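Local coordinates for protein ethanolamine kinase Pv091845 (Plasmodium vivax, PDB 2QG7) that probably catalyses the ATP-dependent phosphorylation of ethanolamine, the first step from ethanolamine to phosphatidylethanolamine, at residues Val108-Gln114 with Ile125-Ser131; Leu206-His210 with Tyr362-Asn366; Glu387-Ile391 with Ile403-Ile407. One frame throughout, in Å; residues are numbered along the deposited sequence. Where two conformers were deposited one is given.

Contact 1: residues Val108-Gln114 with Ile125-Ser131; sequences VDSLEFQ and IKVKDMS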
loop_
_atom_site.group_PDB
_atom_site.type_symbol
_atom_site.label_atom_id
_atom_site.label_comp_id
_atom_site.label_asym_id
_atom_site.label_seq_id
_atom_site.Cartn_x
_atom_site.Cartn_y
_atom_site.Cartn_z
ATOM N N VAL D 108 -5.108 7.743 48.276
ATOM C CA VAL D 108 -5.872 6.951 47.304
ATOM C C VAL D 108 -5.009 6.254 46.239
ATOM O O VAL D 108 -4.311 6.900 45.449
ATOM C CB VAL D 108 -7.033 7.753 46.655
ATOM C CG1 VAL D 108 -7.866 6.846 45.741
ATOM C CG2 VAL D 108 -7.938 8.354 47.727
ATOM N N ASP D 109 -5.049 4.921 46.273
ATOM C CA ASP D 109 -4.600 4.066 45.176
ATOM C C ASP D 109 -5.794 3.167 44.802
ATOM O O ASP D 109 -5.651 1.958 44.438
ATOM C CB ASP D 109 -3.344 3.255 45.564
ATOM C CG ASP D 109 -3.600 2.236 46.680
ATOM O OD1 ASP D 109 -4.415 2.526 47.589
ATOM O OD2 ASP D 109 -2.963 1.143 46.654
ATOM N N SER D 110 -6.978 3.797 44.919
ATOM C CA SER D 110 -8.247 3.241 44.455
ATOM C C SER D 110 -8.616 3.870 43.103
ATOM O O SER D 110 -9.807 3.978 42.743
ATOM C CB SER D 110 -9.355 3.516 45.481
ATOM O OG SER D 110 -8.979 3.078 46.781
ATOM N N LEU D 111 -7.586 4.296 42.370
ATOM C CA LEU D 111 -7.789 4.928 41.080
ATOM C C LEU D 111 -7.970 3.853 40.023
ATOM O O LEU D 111 -7.270 2.844 40.025
ATOM C CB LEU D 111 -6.614 5.841 40.725
ATOM C CG LEU D 111 -6.195 6.965 41.689
ATOM C CD1 LEU D 111 -4.713 7.269 41.507
ATOM C CD2 LEU D 111 -7.034 8.218 41.492
ATOM N N GLU D 112 -8.945 4.068 39.149
ATOM C CA GLU D 112 -9.202 3.199 38.017
ATOM C C GLU D 112 -8.333 3.648 36.844
ATOM O O GLU D 112 -8.391 4.809 36.438
ATOM C CB GLU D 112 -10.690 3.284 37.634
ATOM C CG GLU D 112 -11.615 2.317 38.397
ATOM C CD GLU D 112 -11.755 0.955 37.703
ATOM O OE1 GLU D 112 -10.708 0.342 37.292
ATOM O OE2 GLU D 112 -12.923 0.503 37.563
ATOM N N PHE D 113 -7.523 2.735 36.313
ATOM C CA PHE D 113 -6.690 3.029 35.155
ATOM C C PHE D 113 -7.179 2.284 33.939
ATOM O O PHE D 113 -7.395 1.080 34.004
ATOM C CB PHE D 113 -5.234 2.656 35.415
ATOM C CG PHE D 113 -4.589 3.481 36.463
ATOM C CD1 PHE D 113 -4.350 2.947 37.730
ATOM C CD2 PHE D 113 -4.227 4.803 36.194
ATOM C CE1 PHE D 113 -3.758 3.715 38.725
ATOM C CE2 PHE D 113 -3.637 5.585 37.177
ATOM C CZ PHE D 113 -3.401 5.036 38.447
ATOM N N GLN D 114 -7.355 3.007 32.832
ATOM C CA GLN D 114 -7.717 2.388 31.557
ATOM C C GLN D 114 -6.876 2.912 30.374
ATOM O O GLN D 114 -6.859 4.112 30.077
ATOM C CB GLN D 114 -9.235 2.495 31.300
ATOM C CG GLN D 114 -9.773 1.642 30.126
ATOM C CD GLN D 114 -9.142 0.229 30.042
ATOM O OE1 GLN D 114 -8.560 -0.135 29.005
ATOM N NE2 GLN D 114 -9.263 -0.569 31.132
ATOM N N ILE D 125 -3.386 7.021 29.028
ATOM C CA ILE D 125 -3.990 6.301 30.133
ATOM C C ILE D 125 -4.938 7.208 30.897
ATOM O O ILE D 125 -4.520 8.225 31.480
ATOM C CB ILE D 125 -2.950 5.636 31.097
ATOM C CG1 ILE D 125 -1.873 4.858 30.312
ATOM C CG2 ILE D 125 -3.662 4.742 32.153
ATOM C CD1 ILE D 125 -0.628 5.709 29.946
ATOM N N LYS D 126 -6.216 6.803 30.850
ATOM C CA LYS D 126 -7.333 7.434 31.555
ATOM C C LYS D 126 -7.314 7.027 33.044
ATOM O O LYS D 126 -7.232 5.846 33.377
ATOM C CB LYS D 126 -8.647 6.993 30.881
ATOM C CG LYS D 126 -9.946 7.203 31.718
ATOM C CD LYS D 126 -11.179 6.797 30.898
ATOM C CE LYS D 126 -12.447 7.450 31.504
ATOM N NZ LYS D 126 -13.729 7.126 30.794
ATOM N N VAL D 127 -7.369 8.021 33.921
ATOM C CA VAL D 127 -7.315 7.821 35.366
ATOM C C VAL D 127 -8.656 8.256 35.951
ATOM O O VAL D 127 -9.042 9.411 35.808
ATOM C CB VAL D 127 -6.175 8.666 36.026
ATOM C CG1 VAL D 127 -6.052 8.366 37.520
ATOM C CG2 VAL D 127 -4.855 8.442 35.323
ATOM N N LYS D 128 -9.367 7.336 36.603
ATOM C CA LYS D 128 -10.655 7.670 37.239
ATOM C C LYS D 128 -10.515 7.724 38.762
ATOM O O LYS D 128 -9.717 6.990 39.333
ATOM C CB LYS D 128 -11.756 6.673 36.840
ATOM C CG LYS D 128 -11.847 6.373 35.323
ATOM C CD LYS D 128 -13.171 5.621 35.017
ATOM C CE LYS D 128 -13.011 4.744 33.742
ATOM N NZ LYS D 128 -14.547 4.374 33.217
ATOM N N ASP D 129 -11.277 8.598 39.417
ATOM C CA ASP D 129 -11.343 8.595 40.893
ATOM C C ASP D 129 -12.777 8.382 41.391
ATOM O O ASP D 129 -13.697 9.103 40.978
ATOM C CB ASP D 129 -10.743 9.882 41.485
ATOM C CG ASP D 129 -10.416 9.756 42.972
ATOM O OD1 ASP D 129 -10.415 8.616 43.508
ATOM O OD2 ASP D 129 -10.137 10.801 43.609
ATOM N N MET D 130 -12.949 7.375 42.260
ATOM C CA MET D 130 -14.246 7.083 42.871
ATOM C C MET D 130 -14.677 8.226 43.803
ATOM O O MET D 130 -15.754 8.832 43.626
ATOM C CB MET D 130 -14.196 5.739 43.643
ATOM C CG MET D 130 -15.480 5.370 44.414
ATOM S SD MET D 130 -15.515 5.898 46.155
ATOM C CE MET D 130 -17.255 5.631 46.543
ATOM N N SER D 131 -13.816 8.514 44.781
ATOM C CA SER D 131 -14.136 9.415 45.903
ATOM C C SER D 131 -14.363 10.887 45.530
ATOM O O SER D 131 -15.127 11.591 46.208
ATOM C CB SER D 131 -13.068 9.296 47.008
ATOM O OG SER D 131 -11.780 9.714 46.547
#
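Phe113 and Val127 lie side by side and point the same way, each set by its first torsion. Phe113 has CG beside the backbone N (chi1 -66°), which swings the ring across to the neighbouring strand. Val127 has CG1 anti to its N (chi1 -175°), and both its methyls turn to the ring. CE2 of Phe113 is 3.6 Å from Val127 CG2 and 3.7 Å from Val127 CG1. Ile125 CG2 approaches Phe113 CD2 at 4.1 Å. Further along, Leu111 CD2 reaches Val127 CG1 at 4.1 Å.

The backbones run antiparallel; the N-to-C directions of the short strand segments are 162° apart. Glu112-Lys128 and Gln114-Lys126 are hydrogen-bonded pairs, and Phe113-Val127 is the non-hydrogen-bonded pair between them. Lys128 N to Glu112 O is the shortest of the four bonds, at 2.7 Å. Gln114 N reaches Lys126 O at 2.9 Å. Glu112, Gln114, Lys126 and Lys128 share the other face. There Glu112 CB and Lys128 CB meet at 3.6 Å, but the charged ends of the two chains do not touch.

This is the first hairpin of the five-stranded antiparallel sheet, and it probably corresponds to the opening hairpin of the kinase-like fold. Strand 112-116 lies at one edge of the sheet within this chain. Strand 122-128 is bonded on its far side to strand 136-141, through Ile125 with Ile138 and Val127 with Tyr136. Helix 84-98 covers Phe113 with Tyr88, Cys91 and Lys92.

Contact 2: residues Leu206-His210 with Tyr362-Asn366; sequences LKLLH and YDIAN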
loop_
_atom_site.group_PDB
_atom_site.type_symbol
_atom_site.label_atom_id
_atom_site.label_comp_id
_atom_site.label_asym_id
_atom_site.label_seq_id
_atom_site.Cartn_x
_atom_site.Cartn_y
_atom_site.Cartn_z
ATOM N N LEU D 206 -11.213 25.139 13.206
ATOM C CA LEU D 206 -9.900 25.339 12.573
ATOM C C LEU D 206 -9.637 26.817 12.336
ATOM O O LEU D 206 -8.508 27.257 12.456
ATOM C CB LEU D 206 -9.752 24.497 11.273
ATOM C CG LEU D 206 -8.366 24.537 10.593
ATOM C CD1 LEU D 206 -7.294 23.835 11.434
ATOM C CD2 LEU D 206 -8.412 23.953 9.203
ATOM N N LYS D 207 -10.684 27.583 11.998
ATOM C CA LYS D 207 -10.561 29.043 11.890
ATOM C C LYS D 207 -10.248 29.694 13.243
ATOM O O LYS D 207 -9.355 30.557 13.323
ATOM C CB LYS D 207 -11.826 29.661 11.304
ATOM C CG LYS D 207 -11.520 30.598 10.144
ATOM C CD LYS D 207 -10.858 31.868 10.655
ATOM C CE LYS D 207 -10.140 32.593 9.560
ATOM N NZ LYS D 207 -11.181 33.136 8.635
ATOM N N LEU D 208 -10.979 29.275 14.294
ATOM C CA LEU D 208 -10.642 29.657 15.659
ATOM C C LEU D 208 -9.163 29.452 16.017
ATOM O O LEU D 208 -8.561 30.303 16.651
ATOM C CB LEU D 208 -11.522 28.902 16.658
ATOM C CG LEU D 208 -13.025 29.237 16.682
ATOM C CD1 LEU D 208 -13.862 28.223 17.536
ATOM C CD2 LEU D 208 -13.219 30.660 17.201
ATOM N N LEU D 209 -8.588 28.306 15.637
ATOM C CA LEU D 209 -7.173 28.061 15.791
ATOM C C LEU D 209 -6.358 29.017 14.931
ATOM O O LEU D 209 -5.364 29.597 15.373
ATOM C CB LEU D 209 -6.860 26.582 15.471
ATOM C CG LEU D 209 -5.432 26.106 15.166
ATOM C CD1 LEU D 209 -4.576 26.172 16.395
ATOM C CD2 LEU D 209 -5.443 24.709 14.601
ATOM N N HIS D 210 -6.784 29.190 13.689
ATOM C CA HIS D 210 -6.035 30.031 12.766
ATOM C C HIS D 210 -6.114 31.540 13.073
ATOM O O HIS D 210 -5.292 32.318 12.584
ATOM C CB HIS D 210 -6.409 29.687 11.317
ATOM C CG HIS D 210 -5.884 28.349 10.872
ATOM N ND1 HIS D 210 -6.148 27.810 9.619
ATOM C CD2 HIS D 210 -5.118 27.439 11.525
ATOM C CE1 HIS D 210 -5.563 26.629 9.524
ATOM N NE2 HIS D 210 -4.936 26.382 10.666
ATOM N N TYR D 362 -1.308 24.741 4.125
ATOM C CA TYR D 362 -0.798 23.440 4.557
ATOM C C TYR D 362 -1.752 22.628 5.485
ATOM O O TYR D 362 -1.982 21.435 5.250
ATOM C CB TYR D 362 0.550 23.585 5.215
ATOM C CG TYR D 362 1.075 22.269 5.658
ATOM C CD1 TYR D 362 1.754 21.419 4.760
ATOM C CD2 TYR D 362 0.884 21.838 6.977
ATOM C CE1 TYR D 362 2.253 20.182 5.177
ATOM C CE2 TYR D 362 1.352 20.576 7.401
ATOM C CZ TYR D 362 2.047 19.767 6.495
ATOM O OH TYR D 362 2.503 18.543 6.939
ATOM N N ASP D 363 -2.290 23.282 6.521
ATOM C CA ASP D 363 -3.152 22.629 7.485
ATOM C C ASP D 363 -4.461 22.136 6.898
ATOM O O ASP D 363 -4.981 21.114 7.323
ATOM C CB ASP D 363 -3.418 23.568 8.656
ATOM C CG ASP D 363 -3.470 22.853 10.009
ATOM O OD1 ASP D 363 -3.023 21.669 10.115
ATOM O OD2 ASP D 363 -3.952 23.509 10.961
ATOM N N ILE D 364 -4.987 22.843 5.922
ATOM C CA ILE D 364 -6.218 22.471 5.260
ATOM C C ILE D 364 -6.017 21.319 4.249
ATOM O O ILE D 364 -6.802 20.368 4.236
ATOM C CB ILE D 364 -6.896 23.712 4.557
ATOM C CG1 ILE D 364 -7.052 24.863 5.574
ATOM C CG2 ILE D 364 -8.264 23.322 3.875
ATOM C CD1 ILE D 364 -7.393 26.240 4.948
ATOM N N ALA D 365 -4.984 21.414 3.419
ATOM C CA ALA D 365 -4.653 20.379 2.442
ATOM C C ALA D 365 -4.178 19.078 3.116
ATOM O O ALA D 365 -4.498 17.982 2.648
ATOM C CB ALA D 365 -3.609 20.899 1.437
ATOM N N ASN D 366 -3.409 19.203 4.203
ATOM C CA ASN D 366 -3.029 18.071 5.024
ATOM C C ASN D 366 -4.263 17.395 5.607
ATOM O O ASN D 366 -4.341 16.180 5.586
ATOM C CB ASN D 366 -2.051 18.499 6.090
ATOM C CG ASN D 366 -1.547 17.331 6.959
ATOM O OD1 ASN D 366 -0.783 16.471 6.485
ATOM N ND2 ASN D 366 -1.972 17.300 8.220
#
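The His210 ring meets Asp363 at its edge and has the carbonyl O of Leu206, from its own helix, on one face. That oxygen is 3.2 Å above the plane, offset toward the rim. Asp363 CG lies in the ring plane, though the carboxylate is turned 34° against the ring. NE2 of His210 donates to OD2 of Asp363 at 3.1 Å. The bond is fairly straight, 158° at the hydrogen, and uses the anti lone pair of OD2. His210 carries CG beside the backbone N (chi1 -71°), which sends the ring back along the helix and over the Leu206 carbonyl.

Apolar groups close round the bond. Leu206 CD1 touches Asp363 OD2 at 3.4 Å, and Leu209 CD2 comes to the same OD2 at 4.1 Å. Leu206 CD2 packs on Ile364 CG1 at 4.0 Å. The axes of the two short helix segments are 12.1 Å apart at their closest, so side chains alone make the contact.

Both His210 nitrogens are engaged, since ND1 bonds to Tyr394 OH, and this fixes the ring's rotation. Asp363 is gripped from three sources: besides His210, OD2 takes the backbone N-H of His294 and OD1 that of Cys295. His294 and Cys295 open a His-Cys-Asp sequence, probably the catalytic loop, and Asp363 is consistent with the aspartate that holds it in protein kinases. The three N-H donors would probably stabilise the buried carboxylate as an anion and fix its orientation.

Contact 3: residues Glu387-Ile391 with Ile403-Ile407; sequences EYHFI and INQLI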
loop_
_atom_site.group_PDB
_atom_site.type_symbol
_atom_site.label_atom_id
_atom_site.label_comp_id
_atom_site.label_asym_id
_atom_site.label_seq_id
_atom_site.Cartn_x
_atom_site.Cartn_y
_atom_site.Cartn_z
ATOM N N GLU D 387 -14.215 20.592 -1.323
ATOM C CA GLU D 387 -13.281 21.588 -0.835
ATOM C C GLU D 387 -13.988 22.938 -0.552
ATOM O O GLU D 387 -13.666 23.661 0.410
ATOM C CB GLU D 387 -12.166 21.798 -1.845
ATOM C CG GLU D 387 -11.272 20.613 -2.026
ATOM C CD GLU D 387 -10.104 20.866 -2.985
ATOM O OE1 GLU D 387 -10.153 21.844 -3.771
ATOM O OE2 GLU D 387 -9.139 20.049 -2.974
ATOM N N TYR D 388 -14.941 23.267 -1.430
ATOM C CA TYR D 388 -15.742 24.473 -1.343
ATOM C C TYR D 388 -16.600 24.522 -0.050
ATOM O O TYR D 388 -16.580 25.522 0.692
ATOM C CB TYR D 388 -16.623 24.552 -2.599
ATOM C CG TYR D 388 -17.338 25.856 -2.791
ATOM C CD1 TYR D 388 -16.723 26.912 -3.464
ATOM C CD2 TYR D 388 -18.644 26.033 -2.291
ATOM C CE1 TYR D 388 -17.380 28.112 -3.649
ATOM C CE2 TYR D 388 -19.308 27.250 -2.456
ATOM C CZ TYR D 388 -18.667 28.278 -3.145
ATOM O OH TYR D 388 -19.329 29.473 -3.321
ATOM N N HIS D 389 -17.354 23.450 0.198
ATOM C CA HIS D 389 -18.181 23.369 1.369
ATOM C C HIS D 389 -17.401 23.575 2.673
ATOM O O HIS D 389 -17.909 24.178 3.588
ATOM C CB HIS D 389 -18.989 22.060 1.387
ATOM C CG HIS D 389 -20.034 22.011 2.470
ATOM N ND1 HIS D 389 -19.834 21.370 3.674
ATOM C CD2 HIS D 389 -21.272 22.567 2.548
ATOM C CE1 HIS D 389 -20.909 21.507 4.436
ATOM N NE2 HIS D 389 -21.800 22.222 3.774
ATOM N N PHE D 390 -16.171 23.081 2.761
ATOM C CA PHE D 390 -15.349 23.214 3.976
ATOM C C PHE D 390 -14.864 24.650 4.162
ATOM O O PHE D 390 -14.885 25.223 5.268
ATOM C CB PHE D 390 -14.135 22.266 3.887
ATOM C CG PHE D 390 -13.232 22.268 5.120
ATOM C CD1 PHE D 390 -13.413 21.332 6.143
ATOM C CD2 PHE D 390 -12.162 23.163 5.231
ATOM C CE1 PHE D 390 -12.561 21.303 7.240
ATOM C CE2 PHE D 390 -11.316 23.143 6.355
ATOM C CZ PHE D 390 -11.510 22.222 7.352
ATOM N N ILE D 391 -14.390 25.199 3.052
ATOM C CA ILE D 391 -13.741 26.499 3.027
ATOM C C ILE D 391 -14.766 27.618 3.255
ATOM O O ILE D 391 -14.446 28.639 3.846
ATOM C CB ILE D 391 -12.919 26.677 1.736
ATOM C CG1 ILE D 391 -11.677 25.755 1.822
ATOM C CG2 ILE D 391 -12.513 28.144 1.536
ATOM C CD1 ILE D 391 -10.845 25.631 0.581
ATOM N N ILE D 403 -13.845 32.223 -1.374
ATOM C CA ILE D 403 -13.773 30.769 -1.317
ATOM C C ILE D 403 -12.898 30.149 -2.402
ATOM O O ILE D 403 -11.929 29.461 -2.067
ATOM C CB ILE D 403 -15.141 30.103 -1.325
ATOM C CG1 ILE D 403 -15.993 30.651 -0.190
ATOM C CG2 ILE D 403 -14.991 28.581 -1.154
ATOM C CD1 ILE D 403 -17.469 30.303 -0.299
ATOM N N ASN D 404 -13.200 30.415 -3.671
ATOM C CA ASN D 404 -12.387 29.925 -4.815
ATOM C C ASN D 404 -10.909 30.324 -4.768
ATOM O O ASN D 404 -10.038 29.673 -5.320
ATOM C CB ASN D 404 -13.004 30.358 -6.141
ATOM C CG ASN D 404 -14.216 29.556 -6.490
ATOM O OD1 ASN D 404 -14.543 28.590 -5.820
ATOM N ND2 ASN D 404 -14.897 29.933 -7.550
ATOM N N GLN D 405 -10.625 31.393 -4.075
ATOM C CA GLN D 405 -9.291 31.902 -4.071
ATOM C C GLN D 405 -8.477 31.120 -3.044
ATOM O O GLN D 405 -7.240 30.979 -3.190
ATOM C CB GLN D 405 -9.368 33.384 -3.710
ATOM C CG GLN D 405 -8.119 34.155 -3.953
ATOM C CD GLN D 405 -8.383 35.624 -4.251
ATOM O OE1 GLN D 405 -9.550 36.140 -4.081
ATOM N NE2 GLN D 405 -7.282 36.318 -4.698
ATOM N N LEU D 406 -9.149 30.643 -1.989
ATOM C CA LEU D 406 -8.474 29.797 -1.018
ATOM C C LEU D 406 -8.391 28.329 -1.534
ATOM O O LEU D 406 -7.430 27.616 -1.232
ATOM C CB LEU D 406 -9.102 29.914 0.384
ATOM C CG LEU D 406 -8.545 29.085 1.561
ATOM C CD1 LEU D 406 -6.996 29.185 1.782
ATOM C CD2 LEU D 406 -9.256 29.447 2.839
ATOM N N ILE D 407 -9.389 27.918 -2.320
ATOM C CA ILE D 407 -9.315 26.679 -3.099
ATOM C C ILE D 407 -8.003 26.561 -3.930
ATOM O O ILE D 407 -7.275 25.578 -3.792
ATOM C CB ILE D 407 -10.585 26.459 -3.963
ATOM C CG1 ILE D 407 -11.800 26.208 -3.071
ATOM C CG2 ILE D 407 -10.415 25.281 -4.855
ATOM C CD1 ILE D 407 -13.106 25.899 -3.872
#
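The Glu387 carboxylate lies against Ile407 with one oxygen and makes its polar bond with the other. OE2 is hydrogen-bonded to Tyr414 OH, at the start of helix 413-430. OE1 rests 3.6 Å from Ile407 CG2. This buried acid is therefore held from outside the helix pair, while the pair itself meets mainly through apolar side chains.

A second polar atom, Asn404 OD1, sits in plane at the edge of the Tyr388 ring. It is 3.6 Å from Tyr388 CE1, and the ring and amide planes are 61° apart. Ile407 CD1 reaches the same ring edge, 3.8 Å from Tyr388 CD1. Tyr388 and Ile403 cross at about a right angle. Their packing is tight: Ile403 CG2 is 3.3 Å from Tyr388 CD1. Ile403 CD1 lies further out along the ring, 3.6 Å from Tyr388 OH. Tyr388 has CG anti to the backbone N (chi1 -170°), and this carries the ring alongside the other helix.

Ile391 packs against Ile403, Leu406 and Ile407. Its two branches divide the work. CG2, anti to the backbone N, meets Leu406 CD2 at 3.7 Å and is equally near Ile403 CG2. CD1, at the end of the other branch, touches Ile407 CG1 at 3.8 Å.

The axes of the two short helix segments approach to 9.5 Å and cross at 116°, well away from antiparallel. Glu387 and Ile391, one turn apart, both point to helix 400-410. Behind them Phe390 faces elsewhere, to helices 196-210 and 360-369. Helix 384-395 is thus packed between those two helices and helix 400-410.

How the contacts relate
The three contacts follow one another along the chain, and none nests in or crosses another. Contact 1 comes first and closes the short turn of a hairpin in the five-stranded sheet. Contact 2 closes a much longer loop of 151 residues, bringing helix 360-369 back to helix 196-210. Contact 3 then joins the successive helices 384-395 and 400-410 across 11 residues. Contacts 2 and 3 are neighbours, with centres about 12 Å apart: Phe390 packs on Leu206 and Ile364, and Leu406 touches Ile364. Contact 1 stands apart, its nearest atoms about 23 Å from contact 2. It belongs to the sheet, the others to the helical part.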